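Local coordinates for protein DR2417 (Deinococcus radiodurans, PDB 4XWW) that binds manganese and zinc ions and RNA, and probably acts as a 5'-3' exoribonuclease, and possibly as an endonuclease, in RNA maturation, at residues A[55-60]-A[452-457]; A[92-97]-A[120-125]; A[22-27]-A[446-451]; A[271-276]-A[309-314]. All blocks are in the same frame, centred on the assembly; numbering follows the deposited sequence.

Interaction 1. Residues A[55-60]-A[452-457]; sequences AHQMGI and AVYVDG. With MN (manganese (II) ion), chain G.
G59 and D456 meet at a manganese ion, which takes the backbone oxygen G59 O at 2.3 Å and the carboxylate oxygen D456 OD1 at 2.2 Å. The two oxygens, G59 O and D456 OD1, are only 2.8 Å apart, a closeness of acceptors that the shared metal makes tolerable. G59 is the third residue of a type II turn running from Q57 to I60, and its positive phi of 87° belongs to that turn and suits glycine. CG of D456 stands anti to its backbone N (chi1 -162°), which swings the carboxylate back to the turn; D456 OD2 forms a salt bridge with R471, whose guanidinium also reaches M58 O.

Next to the metal site, I60 packs against Y454. Its CG1 lies between backbone N and carbonyl carbon (chi1 76°), and the extended end sets CD1 3.5 Å from Y454 CD1, approaching the ring obliquely. The amide of Q57 crosses the tyrosine steeply, NE2 3.5 Å from Y454 OH; the hydroxyl is bonded to D465, and Q57 OE1 accepts from K54 N.

Strand 452-456 is the middle strand of a small antiparallel sheet, between strands 62-65 and 459-460. Helix 465-477 packs on Q57, M58 and Y454, and R549 of the second subunit hydrogen-bonds to D456 O.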
# COMPACT_ATOMS: atom_id res chain seq x y z
N ALA A 55 -7.34 -3.49 1.02
CA ALA A 55 -7.31 -2.79 2.31
C ALA A 55 -8.68 -2.29 2.74
O ALA A 55 -8.96 -2.23 3.93
CB ALA A 55 -6.32 -1.64 2.26
N HIS A 56 -9.53 -1.93 1.78
CA HIS A 56 -10.87 -1.45 2.11
C HIS A 56 -11.80 -2.60 2.48
O HIS A 56 -12.87 -2.38 3.06
CB HIS A 56 -11.46 -0.63 0.95
CG HIS A 56 -11.81 -1.43 -0.27
ND1 HIS A 56 -10.85 -2.01 -1.07
CD2 HIS A 56 -13.00 -1.70 -0.85
CE1 HIS A 56 -11.44 -2.63 -2.08
NE2 HIS A 56 -12.75 -2.46 -1.97
N GLN A 57 -11.40 -3.83 2.18
CA GLN A 57 -12.21 -5.00 2.54
C GLN A 57 -11.75 -5.55 3.88
O GLN A 57 -11.19 -6.65 3.97
CB GLN A 57 -12.13 -6.05 1.44
CG GLN A 57 -12.77 -5.57 0.14
CD GLN A 57 -12.31 -6.32 -1.09
OE1 GLN A 57 -11.16 -6.75 -1.18
NE2 GLN A 57 -13.20 -6.46 -2.07
N MET A 58 -12.00 -4.78 4.93
CA MET A 58 -11.41 -5.09 6.22
C MET A 58 -12.03 -6.29 6.91
O MET A 58 -13.24 -6.50 6.87
CB MET A 58 -11.50 -3.86 7.13
CG MET A 58 -10.56 -2.76 6.68
SD MET A 58 -10.79 -1.24 7.62
CE MET A 58 -12.34 -0.74 6.93
N GLY A 59 -11.17 -7.08 7.53
CA GLY A 59 -11.60 -8.18 8.36
C GLY A 59 -11.84 -9.48 7.61
O GLY A 59 -11.88 -10.53 8.24
N ILE A 60 -11.99 -9.44 6.29
CA ILE A 60 -12.31 -10.69 5.59
C ILE A 60 -11.04 -11.46 5.22
O ILE A 60 -9.96 -10.89 5.11
CB ILE A 60 -13.16 -10.46 4.30
CG1 ILE A 60 -12.32 -9.91 3.15
CG2 ILE A 60 -14.42 -9.63 4.60
CD1 ILE A 60 -13.09 -9.80 1.85
N ALA A 452 -18.24 -10.94 -6.44
CA ALA A 452 -17.45 -11.44 -5.33
C ALA A 452 -18.32 -11.97 -4.20
O ALA A 452 -19.40 -11.45 -3.92
CB ALA A 452 -16.52 -10.34 -4.82
N VAL A 453 -17.86 -13.04 -3.56
CA VAL A 453 -18.46 -13.54 -2.33
C VAL A 453 -17.38 -13.55 -1.26
O VAL A 453 -16.32 -14.14 -1.46
CB VAL A 453 -19.04 -14.95 -2.49
CG1 VAL A 453 -19.65 -15.43 -1.17
CG2 VAL A 453 -20.09 -15.01 -3.61
N TYR A 454 -17.62 -12.85 -0.14
CA TYR A 454 -16.60 -12.77 0.90
C TYR A 454 -16.64 -13.95 1.86
O TYR A 454 -17.70 -14.42 2.24
CB TYR A 454 -16.74 -11.47 1.70
CG TYR A 454 -16.71 -10.23 0.84
CD1 TYR A 454 -15.87 -10.14 -0.26
CD2 TYR A 454 -17.54 -9.15 1.11
CE1 TYR A 454 -15.84 -9.01 -1.06
CE2 TYR A 454 -17.52 -8.02 0.33
CZ TYR A 454 -16.67 -7.95 -0.76
OH TYR A 454 -16.65 -6.82 -1.54
N VAL A 455 -15.45 -14.41 2.24
CA VAL A 455 -15.30 -15.40 3.29
C VAL A 455 -14.64 -14.75 4.50
O VAL A 455 -13.58 -14.14 4.39
CB VAL A 455 -14.46 -16.60 2.82
CG1 VAL A 455 -14.29 -17.61 3.94
CG2 VAL A 455 -15.10 -17.25 1.60
N ASP A 456 -15.29 -14.87 5.65
CA ASP A 456 -14.81 -14.26 6.89
C ASP A 456 -15.04 -15.26 8.01
O ASP A 456 -16.16 -15.44 8.45
CB ASP A 456 -15.56 -12.96 7.16
CG ASP A 456 -14.83 -12.07 8.16
OD1 ASP A 456 -13.85 -12.51 8.78
OD2 ASP A 456 -15.28 -10.92 8.32
N GLY A 457 -13.97 -15.92 8.43
CA GLY A 457 -14.11 -17.00 9.39
C GLY A 457 -14.79 -18.19 8.73
O GLY A 457 -14.35 -18.66 7.69
MN MN G . -12.10 -11.96 9.97

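Interaction 2. Residues A[92-97]-A[120-125]; sequences GLPYIF and SEFGLQ
F122 buries more surface here than any other residue, followed by P94 and L124, and its ring is engaged on a face and at an edge at once. P94 CB sits over the centre of one face, 3.6 Å from the ring centroid and 12° off the normal, a well-aligned CH-pi contact. The far rim, at CZ and CE2, points into the face of Y95 in a T-shaped stack, the ring centroids 5.2 Å apart and the planes at 74°. The phenol oxygen stays close to that rim, with Y95 OH 3.4 Å from F122 CZ. F122 holds this place with a chi1 of -91°, well off a staggered value.

Next to the rings, L124 reaches the helix with one methyl: its CD1 lies 3.6 Å from P94 O and 3.9 Å from F97 CB. Between F122 and L124, G123 closes helix 109-122 with a Schellman motif, G123 N bonding to S120 O, and the reversal of the chain lets both hydrophobic residues face the same short helix.

Helix 93-97 precedes and helix 109-122 follows strand 104-107, which runs parallel to strands 77-82 and 128-131 beside it. The packing thus joins successive beta-alpha-beta units of the layered alpha/beta fold of the metallo-beta-lactamase superfamily.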
# COMPACT_ATOMS: atom_id res chain seq x y z
N GLY A 92 -10.80 -21.39 -4.71
CA GLY A 92 -12.24 -21.36 -4.57
C GLY A 92 -12.94 -22.70 -4.76
O GLY A 92 -14.14 -22.81 -4.56
N LEU A 93 -12.20 -23.74 -5.15
CA LEU A 93 -12.82 -25.02 -5.48
C LEU A 93 -13.61 -25.69 -4.33
O LEU A 93 -14.68 -26.26 -4.58
CB LEU A 93 -11.75 -25.97 -6.04
CG LEU A 93 -11.18 -25.47 -7.37
CD1 LEU A 93 -10.03 -26.33 -7.88
CD2 LEU A 93 -12.27 -25.38 -8.44
N PRO A 94 -13.11 -25.63 -3.08
CA PRO A 94 -13.92 -26.18 -1.98
C PRO A 94 -15.32 -25.56 -1.90
O PRO A 94 -16.31 -26.26 -1.71
CB PRO A 94 -13.11 -25.81 -0.73
CG PRO A 94 -11.73 -25.70 -1.21
CD PRO A 94 -11.81 -25.13 -2.59
N TYR A 95 -15.38 -24.25 -2.08
CA TYR A 95 -16.64 -23.52 -2.04
C TYR A 95 -17.51 -23.79 -3.26
O TYR A 95 -18.72 -23.98 -3.14
CB TYR A 95 -16.36 -22.02 -1.90
CG TYR A 95 -15.44 -21.73 -0.74
CD1 TYR A 95 -14.05 -21.73 -0.90
CD2 TYR A 95 -15.95 -21.50 0.54
CE1 TYR A 95 -13.21 -21.48 0.17
CE2 TYR A 95 -15.10 -21.25 1.61
CZ TYR A 95 -13.74 -21.24 1.42
OH TYR A 95 -12.89 -20.99 2.47
N ILE A 96 -16.89 -23.83 -4.43
CA ILE A 96 -17.59 -24.09 -5.68
C ILE A 96 -18.04 -25.56 -5.81
O ILE A 96 -19.22 -25.83 -6.07
CB ILE A 96 -16.70 -23.68 -6.90
CG1 ILE A 96 -16.39 -22.18 -6.87
CG2 ILE A 96 -17.36 -24.12 -8.23
CD1 ILE A 96 -15.22 -21.75 -7.74
N PHE A 97 -17.13 -26.51 -5.61
CA PHE A 97 -17.47 -27.93 -5.81
C PHE A 97 -18.56 -28.40 -4.83
O PHE A 97 -19.35 -29.28 -5.17
CB PHE A 97 -16.25 -28.84 -5.66
CG PHE A 97 -15.28 -28.79 -6.83
CD1 PHE A 97 -15.65 -28.23 -8.05
CD2 PHE A 97 -14.01 -29.32 -6.70
CE1 PHE A 97 -14.76 -28.19 -9.12
CE2 PHE A 97 -13.10 -29.28 -7.77
CZ PHE A 97 -13.48 -28.72 -8.98
N SER A 120 -9.72 -32.33 1.18
CA SER A 120 -9.66 -33.13 2.40
C SER A 120 -9.91 -32.27 3.65
O SER A 120 -10.72 -32.65 4.50
CB SER A 120 -8.31 -33.83 2.51
OG SER A 120 -8.24 -34.60 3.70
N GLU A 121 -9.23 -31.13 3.73
CA GLU A 121 -9.40 -30.19 4.85
C GLU A 121 -10.86 -29.80 5.02
O GLU A 121 -11.33 -29.56 6.13
CB GLU A 121 -8.57 -28.92 4.64
CG GLU A 121 -7.08 -29.14 4.45
CD GLU A 121 -6.31 -29.19 5.75
OE1 GLU A 121 -6.88 -28.83 6.80
OE2 GLU A 121 -5.13 -29.60 5.72
N PHE A 122 -11.58 -29.75 3.90
CA PHE A 122 -12.97 -29.32 3.91
C PHE A 122 -13.94 -30.47 4.06
O PHE A 122 -15.14 -30.24 4.20
CB PHE A 122 -13.29 -28.55 2.63
CG PHE A 122 -13.09 -27.07 2.77
CD1 PHE A 122 -11.81 -26.56 2.95
CD2 PHE A 122 -14.16 -26.20 2.74
CE1 PHE A 122 -11.61 -25.20 3.10
CE2 PHE A 122 -13.97 -24.85 2.88
CZ PHE A 122 -12.69 -24.34 3.05
N GLY A 123 -13.43 -31.70 4.02
CA GLY A 123 -14.28 -32.87 4.15
C GLY A 123 -15.08 -33.20 2.91
O GLY A 123 -15.97 -34.04 2.95
N LEU A 124 -14.76 -32.54 1.79
CA LEU A 124 -15.46 -32.80 0.54
C LEU A 124 -15.07 -34.15 -0.04
O LEU A 124 -13.89 -34.45 -0.25
CB LEU A 124 -15.18 -31.70 -0.49
CG LEU A 124 -16.23 -30.60 -0.61
CD1 LEU A 124 -16.11 -29.87 -1.94
CD2 LEU A 124 -17.63 -31.16 -0.44
N GLN A 125 -16.09 -34.96 -0.32
CA GLN A 125 -15.90 -36.34 -0.72
C GLN A 125 -16.30 -36.60 -2.16
O GLN A 125 -17.15 -35.91 -2.73
CB GLN A 125 -16.69 -37.27 0.21
CG GLN A 125 -16.28 -37.18 1.67
CD GLN A 125 -15.09 -38.07 1.99
OE1 GLN A 125 -13.99 -37.58 2.26
NE2 GLN A 125 -15.30 -39.38 1.97

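Interaction 3. Residues A[22-27]-A[446-451]; sequences IPLGGM and GTVAAG
V448 packs against I22 and L24 at the edge of the large mixed sheet of the metallo-beta-lactamase fold, where strand 441-447 has just ended and strand 19-23 gives way to a classic beta bulge, L24 and G25 both facing I34. Strand 433-438 runs between these two strands, so the segments meet beyond it through side chains and water.

The tight part is a cluster of three methyl groups. V448 CG2 lies 3.7 Å from I22 CG2 and 3.9 Å from L24 CD2, so that a single branch of the valine serves both partners, each crossing it at about a right angle. That branch stands between the backbone N and carbonyl carbon of V448, while CG1 is anti to the carbonyl carbon (chi1 -55°). On the other segment, CG2 of I22 is set anti to its backbone N and leads toward the valine. Y69 of helix 68-72 touches both I22 and V448 and extends the apolar cluster, and L70 of the same helix packs on L24.

Farther along, the fit slackens. A450 turns its methyl toward L24, where the chain turns a corner, yet A450 CB comes no nearer than 4.4 Å to L24 CD2, and beyond it the backbones are bridged by water. L24 O is bonded to two water molecules. Water 1 continues to the carbonyl of G451, its oxygen 2.8 Å from G451 O. Water 2 joins L24 O to the amide of the same glycine, receiving the hydrogen of G451 N at 2.9 Å.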
# COMPACT_ATOMS: atom_id res chain seq x y z
N ILE A 22 -17.40 -17.11 -21.19
CA ILE A 22 -17.99 -16.33 -20.11
C ILE A 22 -17.06 -16.33 -18.90
O ILE A 22 -17.10 -17.24 -18.07
CB ILE A 22 -19.38 -16.90 -19.71
CG1 ILE A 22 -20.25 -17.11 -20.97
CG2 ILE A 22 -20.06 -16.00 -18.69
CD1 ILE A 22 -21.57 -17.83 -20.72
N PRO A 23 -16.18 -15.32 -18.82
CA PRO A 23 -15.34 -15.17 -17.62
C PRO A 23 -16.19 -14.89 -16.39
O PRO A 23 -17.02 -13.98 -16.45
CB PRO A 23 -14.45 -13.98 -17.95
CG PRO A 23 -15.21 -13.20 -18.96
CD PRO A 23 -15.96 -14.22 -19.78
N LEU A 24 -16.03 -15.67 -15.33
CA LEU A 24 -16.75 -15.39 -14.09
C LEU A 24 -15.83 -14.77 -13.05
O LEU A 24 -16.28 -14.27 -12.02
CB LEU A 24 -17.41 -16.65 -13.52
CG LEU A 24 -18.59 -17.21 -14.33
CD1 LEU A 24 -19.19 -18.49 -13.68
CD2 LEU A 24 -19.68 -16.14 -14.57
N GLY A 25 -14.53 -14.80 -13.32
CA GLY A 25 -13.56 -14.20 -12.43
C GLY A 25 -12.23 -14.17 -13.15
O GLY A 25 -12.01 -14.97 -14.05
N GLY A 26 -11.35 -13.26 -12.75
CA GLY A 26 -10.02 -13.17 -13.33
C GLY A 26 -9.85 -12.19 -14.47
O GLY A 26 -8.74 -11.97 -14.97
N MET A 27 -10.95 -11.57 -14.89
CA MET A 27 -10.91 -10.52 -15.90
C MET A 27 -11.03 -9.16 -15.21
O MET A 27 -11.90 -8.97 -14.36
CB MET A 27 -12.05 -10.68 -16.90
CG MET A 27 -11.85 -11.78 -17.94
SD MET A 27 -10.55 -11.43 -19.12
CE MET A 27 -10.84 -12.76 -20.31
N GLY A 446 -23.99 -9.85 -24.17
CA GLY A 446 -24.84 -9.73 -23.00
C GLY A 446 -24.00 -9.98 -21.76
O GLY A 446 -22.79 -10.16 -21.86
N THR A 447 -24.64 -9.98 -20.60
CA THR A 447 -23.93 -10.22 -19.34
C THR A 447 -24.69 -11.25 -18.52
O THR A 447 -25.88 -11.47 -18.73
CB THR A 447 -23.72 -8.91 -18.51
OG1 THR A 447 -24.99 -8.33 -18.17
CG2 THR A 447 -22.92 -7.90 -19.30
N VAL A 448 -23.97 -11.90 -17.60
CA VAL A 448 -24.57 -12.83 -16.65
C VAL A 448 -24.16 -12.38 -15.25
O VAL A 448 -23.26 -11.57 -15.11
CB VAL A 448 -24.13 -14.29 -16.89
CG1 VAL A 448 -24.43 -14.71 -18.31
CG2 VAL A 448 -22.64 -14.47 -16.58
N ALA A 449 -24.83 -12.90 -14.23
CA ALA A 449 -24.48 -12.56 -12.86
C ALA A 449 -23.04 -12.97 -12.57
O ALA A 449 -22.62 -14.09 -12.86
CB ALA A 449 -25.43 -13.23 -11.88
N ALA A 450 -22.28 -12.03 -12.02
CA ALA A 450 -20.89 -12.28 -11.67
C ALA A 450 -20.51 -11.38 -10.52
O ALA A 450 -21.17 -10.38 -10.28
CB ALA A 450 -19.98 -12.04 -12.87
N GLY A 451 -19.45 -11.73 -9.81
CA GLY A 451 -18.98 -10.88 -8.74
C GLY A 451 -18.29 -11.60 -7.61
O GLY A 451 -17.81 -12.72 -7.77
O HOH W 1 -15.71 -13.33 -9.48
O HOH W 2 -18.62 -14.39 -10.67

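Interaction 4. Residues A[271-276]-A[309-314]; sequences RSMIKY and VCTGSQ. With nucleotides of chain C.
T311 OG1 is held from two directions: it donates to the RNA phosphate oxygen OP1 of U6 of chain C at 2.6 Å and accepts from the backbone N of V320. The hydroxyl gets there with chi1 52°, which puts OG1 between the backbone N and the carbonyl carbon and leaves CG2 to face the helix. The site lies at the C-terminal ends of the strands of the parallel sheet of the beta-CASP domain, where strand 265-269, helix 271-282 and strand 306-310 form a beta-alpha-beta crossover.

The same phosphate is met by the first turn of the helix: S272 N donates to OP2 of U6 of chain C at 2.9 Å, and the positive end of the helix dipole would be expected to favour the anion. R271 attends to the next link of the RNA. With its chain bent at chi3, CD and the guanidinium lie over the base of U6 of chain C, N3 being 3.8 Å above the guanidinium plane, while NH1 gives OP2 of U7 of chain C a nearly straight bond (177°).

M273 joins helix to strand. Bent at chi2 (-72°), it slides past T311 in the opposite direction, M273 CG packing 3.6 Å from T311 CG2. The M273 side chain crosses that of V309 at about a right angle, with M273 SD 3.8 Å from V309 CG1, and ends with M273 CE 3.5 Å from C310 O, a carbonyl that accepts from T243 OG1.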
# COMPACT_ATOMS: atom_id res chain seq x y z
N ARG A 271 4.50 -23.51 8.52
CA ARG A 271 3.55 -24.55 8.15
C ARG A 271 3.43 -24.71 6.64
O ARG A 271 3.49 -25.82 6.10
CB ARG A 271 2.16 -24.26 8.73
CG ARG A 271 1.21 -25.44 8.61
CD ARG A 271 -0.25 -25.02 8.66
NE ARG A 271 -0.66 -24.50 9.96
CZ ARG A 271 -1.85 -24.72 10.51
NH1 ARG A 271 -2.15 -24.21 11.69
NH2 ARG A 271 -2.74 -25.47 9.87
N SER A 272 3.28 -23.58 5.96
CA SER A 272 3.07 -23.60 4.52
C SER A 272 4.29 -24.14 3.75
O SER A 272 4.14 -24.83 2.74
CB SER A 272 2.71 -22.20 4.03
OG SER A 272 1.78 -22.27 2.96
N MET A 273 5.50 -23.83 4.22
CA MET A 273 6.70 -24.36 3.57
C MET A 273 6.71 -25.88 3.61
O MET A 273 7.01 -26.54 2.62
CB MET A 273 7.96 -23.83 4.24
CG MET A 273 8.40 -22.48 3.72
SD MET A 273 9.08 -22.54 2.06
CE MET A 273 9.17 -20.78 1.71
N ILE A 274 6.40 -26.43 4.78
CA ILE A 274 6.36 -27.88 4.97
C ILE A 274 5.28 -28.51 4.09
O ILE A 274 5.48 -29.58 3.50
CB ILE A 274 6.12 -28.22 6.45
CG1 ILE A 274 7.32 -27.74 7.27
CG2 ILE A 274 5.90 -29.71 6.64
CD1 ILE A 274 6.99 -27.35 8.69
N LYS A 275 4.15 -27.82 3.96
CA LYS A 275 3.03 -28.31 3.18
C LYS A 275 3.37 -28.42 1.69
O LYS A 275 3.15 -29.47 1.09
CB LYS A 275 1.80 -27.42 3.35
CG LYS A 275 0.66 -27.79 2.40
CD LYS A 275 -0.51 -26.83 2.51
CE LYS A 275 -0.71 -26.06 1.21
NZ LYS A 275 -0.69 -24.59 1.46
N TYR A 276 3.89 -27.35 1.10
CA TYR A 276 4.21 -27.39 -0.33
C TYR A 276 5.38 -28.32 -0.61
O TYR A 276 5.39 -29.01 -1.64
CB TYR A 276 4.50 -25.99 -0.88
CG TYR A 276 3.23 -25.24 -1.19
CD1 TYR A 276 2.57 -25.43 -2.39
CD2 TYR A 276 2.67 -24.39 -0.25
CE1 TYR A 276 1.38 -24.76 -2.66
CE2 TYR A 276 1.50 -23.71 -0.52
CZ TYR A 276 0.85 -23.91 -1.71
OH TYR A 276 -0.32 -23.23 -1.96
N VAL A 309 14.87 -21.76 5.17
CA VAL A 309 13.93 -21.34 4.13
C VAL A 309 12.60 -21.15 4.84
O VAL A 309 12.08 -22.08 5.43
CB VAL A 309 13.81 -22.39 3.00
CG1 VAL A 309 12.85 -21.90 1.94
CG2 VAL A 309 15.16 -22.67 2.40
N CYS A 310 12.09 -19.90 4.83
CA CYS A 310 11.02 -19.45 5.74
C CYS A 310 9.78 -18.88 5.03
O CYS A 310 9.90 -18.23 4.00
CB CYS A 310 11.54 -18.35 6.67
SG CYS A 310 13.09 -18.65 7.56
N THR A 311 8.60 -19.07 5.64
CA THR A 311 7.39 -18.40 5.21
C THR A 311 7.43 -16.92 5.57
O THR A 311 8.16 -16.52 6.47
CB THR A 311 6.18 -19.02 5.89
OG1 THR A 311 6.40 -19.05 7.30
CG2 THR A 311 5.95 -20.46 5.39
N GLY A 312 6.62 -16.12 4.88
CA GLY A 312 6.46 -14.73 5.24
C GLY A 312 6.92 -13.71 4.23
O GLY A 312 7.10 -12.55 4.60
N SER A 313 7.04 -14.10 2.97
CA SER A 313 7.65 -13.24 1.95
C SER A 313 6.84 -11.97 1.68
O SER A 313 7.37 -10.98 1.18
CB SER A 313 7.85 -14.01 0.65
OG SER A 313 6.62 -14.18 -0.03
N GLN A 314 5.56 -11.99 2.05
CA GLN A 314 4.70 -10.83 1.82
C GLN A 314 4.44 -10.04 3.10
O GLN A 314 3.49 -9.26 3.18
CB GLN A 314 3.37 -11.28 1.21
CG GLN A 314 3.49 -11.72 -0.25
CD GLN A 314 4.15 -10.65 -1.12
OE1 GLN A 314 3.63 -9.54 -1.26
NE2 GLN A 314 5.31 -10.99 -1.70
P U C 6 3.02 -19.77 7.90
OP1 U C 6 4.28 -19.67 8.68
OP2 U C 6 2.79 -20.92 6.98
O5' U C 6 1.79 -19.76 8.92
C5' U C 6 1.57 -18.68 9.81
C4' U C 6 0.22 -18.81 10.48
O4' U C 6 -0.83 -18.74 9.48
C3' U C 6 -0.02 -20.13 11.19
O3' U C 6 0.56 -20.18 12.48
C2' U C 6 -1.54 -20.23 11.19
O2' U C 6 -2.11 -19.39 12.18
C1' U C 6 -1.87 -19.64 9.82
N1 U C 6 -1.96 -20.69 8.77
C2 U C 6 -3.19 -21.31 8.60
O2 U C 6 -4.17 -21.02 9.26
N3 U C 6 -3.22 -22.27 7.62
C4 U C 6 -2.18 -22.68 6.81
O4 U C 6 -2.36 -23.57 5.98
C5 U C 6 -0.94 -22.00 7.05
C6 U C 6 -0.89 -21.05 8.00
P U C 5 2.75 -18.56 1.35
OP1 U C 5 3.11 -17.18 0.96
OP2 U C 5 3.79 -19.61 1.34
O5' U C 5 2.12 -18.51 2.81
C5' U C 5 2.93 -18.10 3.92
C4' U C 5 2.08 -17.44 4.98
O4' U C 5 0.78 -17.08 4.44
C3' U C 5 1.74 -18.30 6.18
O3' U C 5 2.83 -18.42 7.09
C2' U C 5 0.55 -17.55 6.75
O2' U C 5 0.91 -16.38 7.45
C1' U C 5 -0.19 -17.18 5.47
N1 U C 5 -1.18 -18.19 5.08
C2 U C 5 -2.42 -18.14 5.70
O2 U C 5 -2.71 -17.28 6.52
N3 U C 5 -3.30 -19.12 5.32
C4 U C 5 -3.08 -20.13 4.41
O4 U C 5 -3.97 -20.94 4.17
C5 U C 5 -1.77 -20.13 3.82
C6 U C 5 -0.89 -19.18 4.17
P U C 7 1.04 -21.58 13.07
OP1 U C 7 2.18 -22.05 12.25
OP2 U C 7 -0.15 -22.44 13.24
O5' U C 7 1.58 -21.19 14.52
C5' U C 7 2.77 -20.39 14.67
C4' U C 7 2.56 -19.35 15.75
O4' U C 7 1.85 -19.95 16.86
C3' U C 7 3.84 -18.78 16.35
O3' U C 7 3.63 -17.44 16.79
C2' U C 7 4.09 -19.70 17.53
O2' U C 7 4.88 -19.11 18.54
C1' U C 7 2.66 -19.93 18.03
N1 U C 7 2.47 -21.19 18.77
C2 U C 7 3.41 -21.51 19.74
O2 U C 7 4.37 -20.80 19.99
N3 U C 7 3.18 -22.69 20.40
C4 U C 7 2.13 -23.56 20.21
O4 U C 7 2.07 -24.59 20.89
C5 U C 7 1.20 -23.17 19.20
C6 U C 7 1.40 -22.02 18.53

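Overall arrangement
Interactions 1, 2 and 3 belong to the metallo-beta-lactamase part of the subunit, whereas interaction 4 lies in the beta-CASP domain. Interaction 1 touches interaction 2, with V455 CG1 3.9 Å from Y95 OH, and adjoins interaction 3 in sequence, since strand 452-456 follows strand 441-447; their centres are about 20 Å apart. Interaction 4 binds the RNA directly; the nearest atoms of interactions 2 and 1 are about 7 and 9 Å from it. Across the domain boundary, interactions 2 and 4 approach to about 6 Å between nearest atoms. The side chain of S272 is about 11 Å from that of the zinc ligand H86.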